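Local coordinates for protein adenosine deaminase 1 (PDB 3RYS) that probably converts adenine to hypoxanthine by hydrolytic deamination in purine salvage, using one bound zinc ion per subunit, at residues A[208-211]-A[212-216]; A[266-270]-A[271-275]; A[287-290]-A[291-295]; A[322-325]-A[326-330]; A[332-335]-A[336-339]. All blocks are in the same frame, centred on the assembly; numbering follows the deposited sequence.

Interaction 1: A[208-211]-A[212-216]; sequences YITE and ALDVL
Thr210 and Asp214 sit one turn apart on the same helix, and their side chains run side by side in the same direction. The side chains come closest at the methyl, Thr210 CG2, and Asp214 OD2, 3.5 Å apart, so a carbon rather than a hydroxyl faces the carboxylate. The threonine torsion explains this: with chi1 at -59°, CG2 is anti to the backbone N and OG1 lies beside that N. Beneath the pair, Asp214 N donates to Thr210 O at 2.9 Å. On the adjoining face Ile209 CG2 meets Leu213 CD1 at 4.2 Å. Further along, Glu211 O takes Val215 N at 3.0 Å and a second, weak bond from Leu216 N at 3.4 Å, so one carbonyl has two donors.

Outside partners fix the polar ends: Asp214 OD1 forms a salt bridge with Arg236 NH1, and Glu211 OE1 accepts from Ser180 N. Ile209 and Ala212 rest on Ile221 of strand 220-221, while Leu213 touches Leu237 of helix 231-240. The apolar branches thus face strand and next helix, as in a beta-alpha-beta crossover, here strand 195-200, helix 206-214 and strand 220-221 of the TIM barrel.

Interaction 2: A[266-270]-A[271-275]; sequences PEMLA and IGLNV
A Schellman motif ends helix 265-270, with Gly272 and Leu273 turned back onto the carbonyls of Leu269 and Met268. Gly272 N donates to Leu269 O at 3.0 Å, coming in well above the carbonyl plane (60° out of it), and Leu273 N makes a weak bond of 3.0 Å to Met268 O. The positive phi of Gly272, 93°, is what reverses the chain, and at these backbone angles a side chain would press on the preceding carbonyl oxygen.

The reversal brings apolar groups together, including the contact between Met268 and Leu273 that usually accompanies this motif. Leu273 CD1 lies 3.7 Å from Met268 CB, the two side chains crossing at a slant. Met268 bends at its thioether (chi3 82°), and its terminal CE is thereby carried to 3.8 Å from Val275 CG1, meeting the valine at roughly a right angle. The other valine branch, CG2, is 4.0 Å from Leu269 CD1. Val275 thus divides its two methyls between two neighbouring residues of the last turn.

Around this cluster, Met268 and Val275 both touch Leu244 of strand 244-246, which pairs in parallel with strand 275-277. Leu273 leans on Leu237 of helix 231-240, and Leu269 packs against Leu310 of helix 304-317.

Interaction 3: A[287-290]-A[291-295]; sequences GYVD and DNFEQ
Tyr288, the N-cap of helix 289-300, is held at its backbone by two residues of the first turn, Asp291 and Asn292. The hydrogen bonds come first: Tyr288 N donates to Asp291 OD2 at 2.9 Å, fairly straight (160°) and onto the oxygen's anti lone pair. This is the half of a capping box in which the third helical residue accepts the N-cap amide. Asn292 grips the carbonyl end: its ND2 reaches Tyr288 O at 2.9 Å from above the carbonyl plane, while the acceptor stays near the plane of the asparagine amide. Asn292 N also bonds Tyr288 O, almost in line with the carbonyl, so that this oxygen has two donors from one residue. A water bridges Asn292 ND2, at 3.0 Å, to Gly287 O.

The apolar part is one side-by-side pair, Val289 CG2 lying 3.6 Å from Phe293 CE1. Both residues also touch Val15 of strand 15-17.

Like charges come close as well, with Asp290 OD1 3.9 Å from Asp291 OD1. Arg89 serves both acids: its NH1 makes a salt bridge with Asp290 OD2, and its NH2 a long, weak ion pair with Asp291 OD2. The arginine, together with the amides of the helix start, would be expected to offset the two acids. Asn292, whose OD1 accepts from Leu249 N, has its buried amide used at both ends, which should fix which way it is flipped.

Interaction 4: A[322-325]-A[326-330]; sequences DARK and AVLLD
Leu328 lies over the guanidinium of Arg324, a contact between residues one turn apart near the start of helix 322-339, on the surface where the helix passes strand 95-102. Leu328 CD1 stands over one face of the planar group, offset toward its rim. Both leucine methyls, CD1 and CD2, reach Arg324 NE at 3.7 Å, and Leu328 CD2 also lies 4.0 Å from Arg324 CG, so both branches of the fork meet the chain near NE. A bend at chi2 (61°), with the rest of the chain extended, is what directs the arginine past the leucine although its first bond leads away. Leu328 N to Arg324 O, 3.3 Å, is the helical bond under the pair.

The polar end reaches strand 95-102, where Arg324 NH2 donates to Arg96 O. Leu328 in its turn touches Arg96 and His97, and with Lys325 and Leu329 it rests on Ile315 of helix 304-317. An alanine in place of Arg324 would remove the guanidinium, and is likely to leave Arg96 O without this donor and one side of Leu328 uncovered. Chemically, the guanidinium does two jobs: hydrocarbon covers part of one face, and an N-H of NH2 ties the helix to the strand.

Interaction 5: A[332-335]-A[336-339]; sequences VTEW and VKAS
Trp335 and Val336, neighbours near the end of helix 322-339, meet at about a right angle in the last helix of this TIM-barrel protein. Val336 CG2 approaches the six-membered part of the indole, 3.8 Å from Trp335 CE3. The indole gets there because Trp335 CG is anti to the backbone N (chi1 176°). Val336 is tied back to the turn before by a bond from its N to Val332 O, 3.0 Å long.

Ser339 lies one turn further along, on a face of the same indole: as modelled, its OG stands 3.3 Å above the ring plane, offset toward the rim, although its CB lies too near a main-chain oxygen and the placing is doubtful. The pair Trp335 NE1 and Ser339 OG is too badly angled for a hydrogen bond, and NE1 is already used, donating to Thr11 OG1. Thr9, Pro13 and Pro14 touch the tryptophan as well, so that the ring joins the N-terminal part of the chain to its last helix, while Val332 and Val336 pack on Ala308 of helix 304-317. With a serine in place of Trp335, Thr11 OG1 would probably lose its indole partner, and Pro13 and Pro14 the indole they touch.

On the exposed side Lys337 extends alongside Thr333. Glu334 OE2 is 4.5 Å from Lys337 NZ, opposite charges beyond salt-bridge range. Instead Lys337 CE rests beside a methyl, 3.7 Å from Thr333 CG2.

Interaction 3 comes near the active site, the Asn292 side chain being about 7 Å from that of the zinc ligand Asp280 and about 11 Å from the bound adenine. Interactions 1 and 2 lie nearer His223: the side chains of Ile209 and Met268 are about 7 and 8 Å from that of His223, which contacts adenine. Interactions 4 and 5 lie away from these sites on the single helix 322-339, their centres 14 Å apart. Helix 304-317 relates four of the contacts, being touched by side chains of interactions 2, 3, 4 and 5. Its Leu310 meets Leu269, Val275 and Phe293, although interactions 2 and 3 stay about 8 Å apart at their nearest atoms.

Interaction 1: A[208-211]-A[212-216]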
loop_
_atom_site.group_PDB
_atom_site.type_symbol
_atom_site.label_atom_id
_atom_site.label_comp_id
_atom_site.label_asym_id
_atom_site.label_seq_id
_atom_site.Cartn_x
_atom_site.Cartn_y
_atom_site.Cartn_z
ATOM N N TYR A 208 15.259 11.242 -3.278
ATOM C CA TYR A 208 14.977 10.105 -2.407
ATOM C C TYR A 208 14.647 8.867 -3.223
ATOM O O TYR A 208 14.840 7.744 -2.771
ATOM C CB TYR A 208 13.820 10.432 -1.463
ATOM C CG TYR A 208 14.226 11.208 -0.231
ATOM C CD1 TYR A 208 15.333 12.046 -0.241
ATOM C CD2 TYR A 208 13.487 11.118 0.940
ATOM C CE1 TYR A 208 15.701 12.757 0.891
ATOM C CE2 TYR A 208 13.845 11.823 2.072
ATOM C CZ TYR A 208 14.951 12.640 2.044
ATOM O OH TYR A 208 15.301 13.341 3.177
ATOM N N ILE A 209 14.181 9.048 -4.427
ATOM C CA ILE A 209 13.870 7.970 -5.295
ATOM C C ILE A 209 15.075 7.293 -5.826
ATOM O O ILE A 209 15.126 6.113 -5.903
ATOM C CB ILE A 209 12.966 8.441 -6.418
ATOM C CG1 ILE A 209 11.736 9.080 -5.801
ATOM C CG2 ILE A 209 12.637 7.300 -7.339
ATOM C CD1 ILE A 209 10.728 9.545 -6.678
ATOM N N THR A 210 16.048 8.071 -6.206
ATOM C CA THR A 210 17.324 7.586 -6.648
ATOM C C THR A 210 18.042 6.883 -5.512
ATOM O O THR A 210 18.706 5.939 -5.703
ATOM C CB THR A 210 18.141 8.769 -7.196
ATOM O OG1 THR A 210 17.435 9.349 -8.263
ATOM C CG2 THR A 210 19.425 8.358 -7.691
ATOM N N GLU A 211 17.885 7.377 -4.319
ATOM C CA GLU A 211 18.442 6.746 -3.177
ATOM C C GLU A 211 17.857 5.373 -2.920
ATOM O O GLU A 211 18.527 4.485 -2.642
ATOM C CB GLU A 211 18.250 7.648 -1.968
ATOM C CG GLU A 211 19.381 8.505 -1.671
ATOM C CD GLU A 211 19.340 9.063 -0.338
ATOM O OE1 GLU A 211 19.136 8.382 0.611
ATOM O OE2 GLU A 211 19.575 10.220 -0.192
ATOM N N ALA A 212 16.576 5.240 -3.007
ATOM C CA ALA A 212 15.862 3.985 -2.823
ATOM C C ALA A 212 16.232 2.975 -3.905
ATOM O O ALA A 212 16.302 1.775 -3.647
ATOM C CB ALA A 212 14.356 4.223 -2.800
ATOM N N LEU A 213 16.477 3.466 -5.114
ATOM C CA LEU A 213 16.856 2.595 -6.224
ATOM C C LEU A 213 18.310 2.128 -6.151
ATOM O O LEU A 213 18.604 0.956 -6.387
ATOM C CB LEU A 213 16.607 3.293 -7.563
ATOM C CG LEU A 213 15.145 3.450 -7.989
ATOM C CD1 LEU A 213 15.041 4.374 -9.192
ATOM C CD2 LEU A 213 14.531 2.093 -8.294
ATOM N N ASP A 214 19.211 3.046 -5.819
ATOM C CA ASP A 214 20.644 2.783 -5.901
ATOM C C ASP A 214 21.255 2.285 -4.595
ATOM O O ASP A 214 22.044 1.338 -4.588
ATOM C CB ASP A 214 21.376 4.031 -6.395
ATOM C CG ASP A 214 21.078 4.340 -7.853
ATOM O OD1 ASP A 214 20.651 3.411 -8.572
ATOM O OD2 ASP A 214 21.274 5.498 -8.279
ATOM N N VAL A 215 20.886 2.926 -3.492
ATOM C CA VAL A 215 21.404 2.548 -2.185
ATOM C C VAL A 215 20.647 1.349 -1.610
ATOM O O VAL A 215 21.253 0.439 -1.040
ATOM C CB VAL A 215 21.335 3.729 -1.195
ATOM C CG1 VAL A 215 21.990 3.355 0.125
ATOM C CG2 VAL A 215 21.999 4.962 -1.792
ATOM N N LEU A 216 19.325 1.348 -1.776
ATOM C CA LEU A 216 18.471 0.319 -1.184
ATOM C C LEU A 216 18.111 -0.800 -2.161
ATOM O O LEU A 216 17.616 -1.848 -1.755
ATOM C CB LEU A 216 17.193 0.941 -0.615
ATOM C CG LEU A 216 17.335 1.959 0.519
ATOM C CD1 LEU A 216 15.962 2.360 1.034
ATOM C CD2 LEU A 216 18.187 1.400 1.650
#

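Interaction 2: A[266-270]-A[271-275]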
loop_
_atom_site.group_PDB
_atom_site.type_symbol
_atom_site.label_atom_id
_atom_site.label_comp_id
_atom_site.label_asym_id
_atom_site.label_seq_id
_atom_site.Cartn_x
_atom_site.Cartn_y
_atom_site.Cartn_z
ATOM N N PRO A 266 -2.181 10.870 -15.155
ATOM C CA PRO A 266 -2.387 10.806 -16.608
ATOM C C PRO A 266 -1.092 11.067 -17.372
ATOM O O PRO A 266 -0.754 10.315 -18.281
ATOM C CB PRO A 266 -3.385 11.940 -16.873
ATOM C CG PRO A 266 -4.073 12.163 -15.578
ATOM C CD PRO A 266 -3.072 11.853 -14.508
ATOM N N GLU A 267 -0.383 12.126 -16.996
ATOM C CA GLU A 267 0.869 12.495 -17.645
ATOM C C GLU A 267 1.938 11.415 -17.454
ATOM O O GLU A 267 2.717 11.129 -18.372
ATOM C CB GLU A 267 1.368 13.843 -17.111
ATOM C CG GLU A 267 2.676 14.324 -17.736
ATOM C CD GLU A 267 3.152 15.666 -17.181
ATOM O OE1 GLU A 267 2.565 16.158 -16.193
ATOM O OE2 GLU A 267 4.120 16.231 -17.736
ATOM N N MET A 268 1.966 10.821 -16.261
ATOM C CA MET A 268 2.931 9.774 -15.929
ATOM C C MET A 268 2.719 8.554 -16.817
ATOM O O MET A 268 3.675 7.936 -17.297
ATOM C CB MET A 268 2.811 9.368 -14.455
ATOM C CG MET A 268 3.178 10.465 -13.465
ATOM S SD MET A 268 2.805 10.028 -11.752
ATOM C CE MET A 268 4.241 9.044 -11.307
ATOM N N LEU A 269 1.451 8.210 -17.020
ATOM C CA LEU A 269 1.089 7.106 -17.891
ATOM C C LEU A 269 1.470 7.440 -19.329
ATOM O O LEU A 269 2.125 6.649 -20.007
ATOM C CB LEU A 269 -0.405 6.817 -17.784
ATOM C CG LEU A 269 -0.921 5.558 -18.475
ATOM C CD1 LEU A 269 -0.268 4.313 -17.894
ATOM C CD2 LEU A 269 -2.436 5.479 -18.353
ATOM N N ALA A 270 1.072 8.622 -19.786
ATOM C CA ALA A 270 1.371 9.049 -21.148
ATOM C C ALA A 270 2.864 9.010 -21.476
ATOM O O ALA A 270 3.241 8.660 -22.594
ATOM C CB ALA A 270 0.801 10.433 -21.418
ATOM N N ILE A 271 3.713 9.367 -20.516
ATOM C CA ILE A 271 5.153 9.391 -20.774
ATOM C C ILE A 271 5.845 8.049 -20.534
ATOM O O ILE A 271 7.069 7.958 -20.617
ATOM C CB ILE A 271 5.881 10.479 -19.970
ATOM C CG1 ILE A 271 5.748 10.212 -18.471
ATOM C CG2 ILE A 271 5.366 11.865 -20.352
ATOM C CD1 ILE A 271 6.403 11.272 -17.602
ATOM N N GLY A 272 5.064 7.015 -20.233
ATOM C CA GLY A 272 5.589 5.663 -20.178
ATOM C C GLY A 272 6.068 5.166 -18.827
ATOM O O GLY A 272 6.607 4.061 -18.734
ATOM N N LEU A 273 5.890 5.966 -17.779
ATOM C CA LEU A 273 6.200 5.498 -16.433
ATOM C C LEU A 273 5.340 4.279 -16.128
ATOM O O LEU A 273 4.138 4.281 -16.395
ATOM C CB LEU A 273 5.948 6.592 -15.394
ATOM C CG LEU A 273 6.890 7.796 -15.401
ATOM C CD1 LEU A 273 6.438 8.823 -14.380
ATOM C CD2 LEU A 273 8.313 7.351 -15.120
ATOM N N ASN A 274 5.958 3.238 -15.581
ATOM C CA ASN A 274 5.250 1.998 -15.276
ATOM C C ASN A 274 4.383 2.113 -14.019
ATOM O O ASN A 274 4.658 1.479 -12.998
ATOM C CB ASN A 274 6.250 0.858 -15.125
ATOM C CG ASN A 274 5.580 -0.471 -14.877
ATOM O OD1 ASN A 274 4.430 -0.679 -15.264
ATOM N ND2 ASN A 274 6.296 -1.382 -14.226
ATOM N N VAL A 275 3.335 2.925 -14.099
ATOM C CA VAL A 275 2.521 3.243 -12.931
ATOM C C VAL A 275 1.300 2.346 -12.781
ATOM O O VAL A 275 0.785 1.798 -13.759
ATOM C CB VAL A 275 2.033 4.702 -12.974
ATOM C CG1 VAL A 275 3.181 5.664 -12.683
ATOM C CG2 VAL A 275 1.384 5.001 -14.319
#

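Interaction 3: A[287-290]-A[291-295]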
loop_
_atom_site.group_PDB
_atom_site.type_symbol
_atom_site.label_atom_id
_atom_site.label_comp_id
_atom_site.label_asym_id
_atom_site.label_seq_id
_atom_site.Cartn_x
_atom_site.Cartn_y
_atom_site.Cartn_z
ATOM N N GLY A 287 -11.912 5.514 0.251
ATOM C CA GLY A 287 -12.047 4.693 -0.936
ATOM C C GLY A 287 -10.985 3.631 -1.144
ATOM O O GLY A 287 -9.816 3.801 -0.786
ATOM N N TYR A 288 -11.410 2.524 -1.741
ATOM C CA TYR A 288 -10.514 1.426 -2.070
ATOM C C TYR A 288 -10.013 1.580 -3.508
ATOM O O TYR A 288 -10.240 2.615 -4.133
ATOM C CB TYR A 288 -11.223 0.091 -1.831
ATOM C CG TYR A 288 -11.520 -0.133 -0.361
ATOM C CD1 TYR A 288 -12.558 0.546 0.275
ATOM C CD2 TYR A 288 -10.742 -0.999 0.397
ATOM C CE1 TYR A 288 -12.817 0.358 1.619
ATOM C CE2 TYR A 288 -10.993 -1.195 1.744
ATOM C CZ TYR A 288 -12.027 -0.516 2.352
ATOM O OH TYR A 288 -12.265 -0.719 3.694
ATOM N N VAL A 289 -9.320 0.577 -4.031
ATOM C CA VAL A 289 -8.752 0.711 -5.368
ATOM C C VAL A 289 -9.834 1.043 -6.398
ATOM O O VAL A 289 -9.663 1.954 -7.211
ATOM C CB VAL A 289 -7.953 -0.538 -5.799
ATOM C CG1 VAL A 289 -8.882 -1.728 -5.999
ATOM C CG2 VAL A 289 -7.171 -0.250 -7.071
ATOM N N ASP A 290 -10.955 0.326 -6.349
ATOM C CA ASP A 290 -12.039 0.556 -7.298
ATOM C C ASP A 290 -12.591 1.970 -7.170
ATOM O O ASP A 290 -13.068 2.542 -8.142
ATOM C CB ASP A 290 -13.154 -0.484 -7.139
ATOM C CG ASP A 290 -13.844 -0.410 -5.786
ATOM O OD1 ASP A 290 -14.973 0.132 -5.724
ATOM O OD2 ASP A 290 -13.259 -0.893 -4.789
ATOM N N ASP A 291 -12.517 2.531 -5.968
ATOM C CA ASP A 291 -12.902 3.921 -5.753
ATOM C C ASP A 291 -11.891 4.858 -6.390
ATOM O O ASP A 291 -12.261 5.890 -6.948
ATOM C CB ASP A 291 -13.037 4.224 -4.261
ATOM C CG ASP A 291 -14.262 3.576 -3.643
ATOM O OD1 ASP A 291 -15.376 3.731 -4.204
ATOM O OD2 ASP A 291 -14.109 2.912 -2.595
ATOM N N ASN A 292 -10.612 4.501 -6.307
ATOM C CA ASN A 292 -9.572 5.287 -6.961
ATOM C C ASN A 292 -9.790 5.300 -8.467
ATOM O O ASN A 292 -9.658 6.337 -9.109
ATOM C CB ASN A 292 -8.171 4.765 -6.624
ATOM C CG ASN A 292 -7.684 5.225 -5.253
ATOM O OD1 ASN A 292 -6.909 6.176 -5.146
ATOM N ND2 ASN A 292 -8.141 4.553 -4.200
ATOM N N PHE A 293 -10.138 4.149 -9.031
ATOM C CA PHE A 293 -10.414 4.073 -10.458
ATOM C C PHE A 293 -11.629 4.917 -10.823
ATOM O O PHE A 293 -11.584 5.712 -11.763
ATOM C CB PHE A 293 -10.629 2.625 -10.897
ATOM C CG PHE A 293 -9.360 1.897 -11.218
ATOM C CD1 PHE A 293 -8.746 1.095 -10.272
ATOM C CD2 PHE A 293 -8.783 2.013 -12.465
ATOM C CE1 PHE A 293 -7.578 0.422 -10.567
ATOM C CE2 PHE A 293 -7.613 1.345 -12.765
ATOM C CZ PHE A 293 -7.009 0.547 -11.815
ATOM N N GLU A 294 -12.711 4.737 -10.072
ATOM C CA GLU A 294 -13.943 5.485 -10.295
ATOM C C GLU A 294 -13.685 6.981 -10.404
ATOM O O GLU A 294 -14.226 7.652 -11.285
ATOM C CB GLU A 294 -14.940 5.224 -9.170
ATOM C CG GLU A 294 -16.254 5.965 -9.340
ATOM C CD GLU A 294 -17.101 5.941 -8.084
ATOM O OE1 GLU A 294 -16.568 5.576 -7.010
ATOM O OE2 GLU A 294 -18.297 6.291 -8.168
ATOM N N GLN A 295 -12.855 7.500 -9.504
ATOM C CA GLN A 295 -12.553 8.926 -9.494
ATOM C C GLN A 295 -11.662 9.338 -10.669
ATOM O O GLN A 295 -11.811 10.433 -11.215
ATOM C CB GLN A 295 -11.933 9.338 -8.157
ATOM C CG GLN A 295 -12.881 9.208 -6.965
ATOM C CD GLN A 295 -14.157 10.023 -7.129
ATOM O OE1 GLN A 295 -15.044 9.660 -7.903
ATOM N NE2 GLN A 295 -14.259 11.124 -6.390
HETATM O O HOH W 1 -7.820 5.572 -1.405
#

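Interaction 4: A[322-325]-A[326-330]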
loop_
_atom_site.group_PDB
_atom_site.type_symbol
_atom_site.label_atom_id
_atom_site.label_comp_id
_atom_site.label_asym_id
_atom_site.label_seq_id
_atom_site.Cartn_x
_atom_site.Cartn_y
_atom_site.Cartn_z
ATOM N N ASP A 322 4.513 -16.098 -12.462
ATOM C CA ASP A 322 4.221 -15.794 -13.854
ATOM C C ASP A 322 2.907 -16.456 -14.269
ATOM O O ASP A 322 2.191 -15.955 -15.140
ATOM C CB ASP A 322 5.375 -16.237 -14.755
ATOM C CG ASP A 322 6.648 -15.451 -14.495
ATOM O OD1 ASP A 322 6.555 -14.223 -14.277
ATOM O OD2 ASP A 322 7.740 -16.058 -14.502
ATOM N N ALA A 323 2.597 -17.578 -13.626
ATOM C CA ALA A 323 1.353 -18.300 -13.874
ATOM C C ALA A 323 0.152 -17.500 -13.375
ATOM O O ALA A 323 -0.852 -17.360 -14.075
ATOM C CB ALA A 323 1.395 -19.670 -13.202
ATOM N N ARG A 324 0.266 -16.980 -12.157
ATOM C CA ARG A 324 -0.780 -16.155 -11.573
ATOM C C ARG A 324 -0.968 -14.868 -12.369
ATOM O O ARG A 324 -2.086 -14.374 -12.503
ATOM C CB ARG A 324 -0.450 -15.830 -10.117
ATOM C CG ARG A 324 -1.519 -15.029 -9.401
ATOM C CD ARG A 324 -2.831 -15.782 -9.351
ATOM N NE ARG A 324 -3.849 -15.047 -8.604
ATOM C CZ ARG A 324 -5.055 -15.530 -8.317
ATOM N NH1 ARG A 324 -5.385 -16.749 -8.719
ATOM N NH2 ARG A 324 -5.926 -14.800 -7.628
ATOM N N LYS A 325 0.128 -14.331 -12.898
ATOM C CA LYS A 325 0.067 -13.115 -13.700
ATOM C C LYS A 325 -0.674 -13.373 -15.002
ATOM O O LYS A 325 -1.531 -12.584 -15.411
ATOM C CB LYS A 325 1.473 -12.588 -14.000
ATOM C CG LYS A 325 2.180 -11.978 -12.801
ATOM C CD LYS A 325 3.640 -11.677 -13.101
ATOM C CE LYS A 325 4.278 -10.895 -11.962
ATOM N NZ LYS A 325 5.749 -10.744 -12.129
ATOM N N ALA A 326 -0.339 -14.488 -15.646
ATOM C CA ALA A 326 -0.914 -14.831 -16.941
ATOM C C ALA A 326 -2.440 -14.887 -16.904
ATOM O O ALA A 326 -3.108 -14.250 -17.723
ATOM C CB ALA A 326 -0.344 -16.149 -17.444
ATOM N N VAL A 327 -2.988 -15.644 -15.957
ATOM C CA VAL A 327 -4.436 -15.785 -15.858
ATOM C C VAL A 327 -5.111 -14.457 -15.504
ATOM O O VAL A 327 -6.200 -14.158 -15.994
ATOM C CB VAL A 327 -4.858 -16.893 -14.856
ATOM C CG1 VAL A 327 -4.184 -18.213 -15.207
ATOM C CG2 VAL A 327 -4.540 -16.483 -13.428
ATOM N N LEU A 328 -4.455 -13.659 -14.668
ATOM C CA LEU A 328 -4.972 -12.341 -14.309
ATOM C C LEU A 328 -4.875 -11.378 -15.490
ATOM O O LEU A 328 -5.796 -10.607 -15.751
ATOM C CB LEU A 328 -4.232 -11.778 -13.093
ATOM C CG LEU A 328 -4.804 -12.103 -11.711
ATOM C CD1 LEU A 328 -5.382 -13.508 -11.649
ATOM C CD2 LEU A 328 -3.747 -11.898 -10.632
ATOM N N LEU A 329 -3.754 -11.424 -16.202
ATOM C CA LEU A 329 -3.598 -10.637 -17.418
ATOM C C LEU A 329 -4.700 -10.949 -18.427
ATOM O O LEU A 329 -5.236 -10.048 -19.072
ATOM C CB LEU A 329 -2.221 -10.875 -18.041
ATOM C CG LEU A 329 -1.195 -9.742 -17.920
ATOM C CD1 LEU A 329 -1.594 -8.714 -16.873
ATOM C CD2 LEU A 329 0.195 -10.302 -17.645
ATOM N N ASP A 330 -5.041 -12.228 -18.557
ATOM C CA ASP A 330 -6.087 -12.639 -19.487
ATOM C C ASP A 330 -7.448 -12.118 -19.045
ATOM O O ASP A 330 -8.348 -11.928 -19.862
ATOM C CB ASP A 330 -6.118 -14.162 -19.635
ATOM C CG ASP A 330 -5.047 -14.677 -20.580
ATOM O OD1 ASP A 330 -4.535 -13.878 -21.395
ATOM O OD2 ASP A 330 -4.720 -15.883 -20.512
#

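Interaction 5: A[332-335]-A[336-339]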
loop_
_atom_site.group_PDB
_atom_site.type_symbol
_atom_site.label_atom_id
_atom_site.label_comp_id
_atom_site.label_asym_id
_atom_site.label_seq_id
_atom_site.Cartn_x
_atom_site.Cartn_y
_atom_site.Cartn_z
ATOM N N VAL A 332 -7.848 -9.189 -17.604
ATOM C CA VAL A 332 -8.000 -7.809 -17.927
ATOM C C VAL A 332 -8.311 -7.594 -19.368
ATOM O O VAL A 332 -9.081 -6.719 -19.691
ATOM C CB VAL A 332 -6.892 -6.863 -17.366
ATOM C CG1 VAL A 332 -5.820 -7.529 -16.790
ATOM C CG2 VAL A 332 -6.460 -5.874 -18.320
ATOM N N THR A 333 -7.753 -8.441 -20.206
ATOM C CA THR A 333 -8.177 -8.602 -21.574
ATOM C C THR A 333 -9.647 -8.927 -21.771
ATOM O O THR A 333 -10.258 -8.371 -22.606
ATOM C CB THR A 333 -7.417 -9.683 -22.307
ATOM O OG1 THR A 333 -6.023 -9.468 -22.202
ATOM C CG2 THR A 333 -7.783 -9.648 -23.742
ATOM N N GLU A 334 -10.208 -9.832 -21.005
ATOM C CA GLU A 334 -11.611 -10.050 -21.065
ATOM C C GLU A 334 -12.379 -8.856 -20.614
ATOM O O GLU A 334 -13.303 -8.477 -21.226
ATOM C CB GLU A 334 -12.012 -11.259 -20.253
ATOM C CG GLU A 334 -11.814 -12.559 -20.922
ATOM C CD GLU A 334 -12.060 -12.550 -22.404
ATOM O OE1 GLU A 334 -13.217 -12.438 -22.823
ATOM O OE2 GLU A 334 -11.089 -12.682 -23.157
ATOM N N TRP A 335 -12.002 -8.266 -19.518
ATOM C CA TRP A 335 -12.732 -7.117 -18.991
ATOM C C TRP A 335 -12.840 -6.003 -20.030
ATOM O O TRP A 335 -13.891 -5.386 -20.182
ATOM C CB TRP A 335 -12.077 -6.591 -17.712
ATOM C CG TRP A 335 -12.731 -5.354 -17.178
ATOM C CD1 TRP A 335 -13.871 -5.287 -16.435
ATOM C CD2 TRP A 335 -12.282 -4.002 -17.350
ATOM N NE1 TRP A 335 -14.162 -3.977 -16.133
ATOM C CE2 TRP A 335 -13.204 -3.170 -16.682
ATOM C CE3 TRP A 335 -11.195 -3.417 -18.009
ATOM C CZ2 TRP A 335 -13.068 -1.778 -16.649
ATOM C CZ3 TRP A 335 -11.062 -2.037 -17.976
ATOM C CH2 TRP A 335 -11.994 -1.233 -17.302
ATOM N N VAL A 336 -11.749 -5.755 -20.746
ATOM C CA VAL A 336 -11.726 -4.728 -21.782
ATOM C C VAL A 336 -12.693 -5.039 -22.919
ATOM O O VAL A 336 -13.455 -4.174 -23.350
ATOM C CB VAL A 336 -10.319 -4.569 -22.372
ATOM C CG1 VAL A 336 -10.340 -3.599 -23.544
ATOM C CG2 VAL A 336 -9.360 -4.106 -21.303
ATOM N N LYS A 337 -12.709 -6.275 -23.355
ATOM C CA LYS A 337 -13.555 -6.680 -24.425
ATOM C C LYS A 337 -14.990 -6.657 -24.072
ATOM O O LYS A 337 -15.811 -6.367 -24.877
ATOM C CB LYS A 337 -13.204 -8.074 -24.829
ATOM C CG LYS A 337 -12.058 -8.170 -25.679
ATOM C CD LYS A 337 -11.787 -9.554 -25.902
ATOM C CE LYS A 337 -10.404 -9.740 -26.339
ATOM N NZ LYS A 337 -10.314 -10.868 -27.240
ATOM N N ALA A 338 -15.280 -6.986 -22.847
ATOM C CA ALA A 338 -16.620 -6.927 -22.358
ATOM C C ALA A 338 -17.079 -5.507 -22.036
ATOM O O ALA A 338 -18.227 -5.249 -21.878
ATOM C CB ALA A 338 -16.720 -7.764 -21.165
ATOM N N SER A 339 -16.151 -4.588 -21.959
ATOM C CA SER A 339 -16.368 -3.304 -21.373
ATOM C C SER A 339 -16.329 -2.162 -22.332
ATOM O O SER A 339 -16.471 -1.060 -21.934
ATOM C CB SER A 339 -15.303 -3.047 -20.316
ATOM O OG SER A 339 -15.704 -3.531 -19.082
#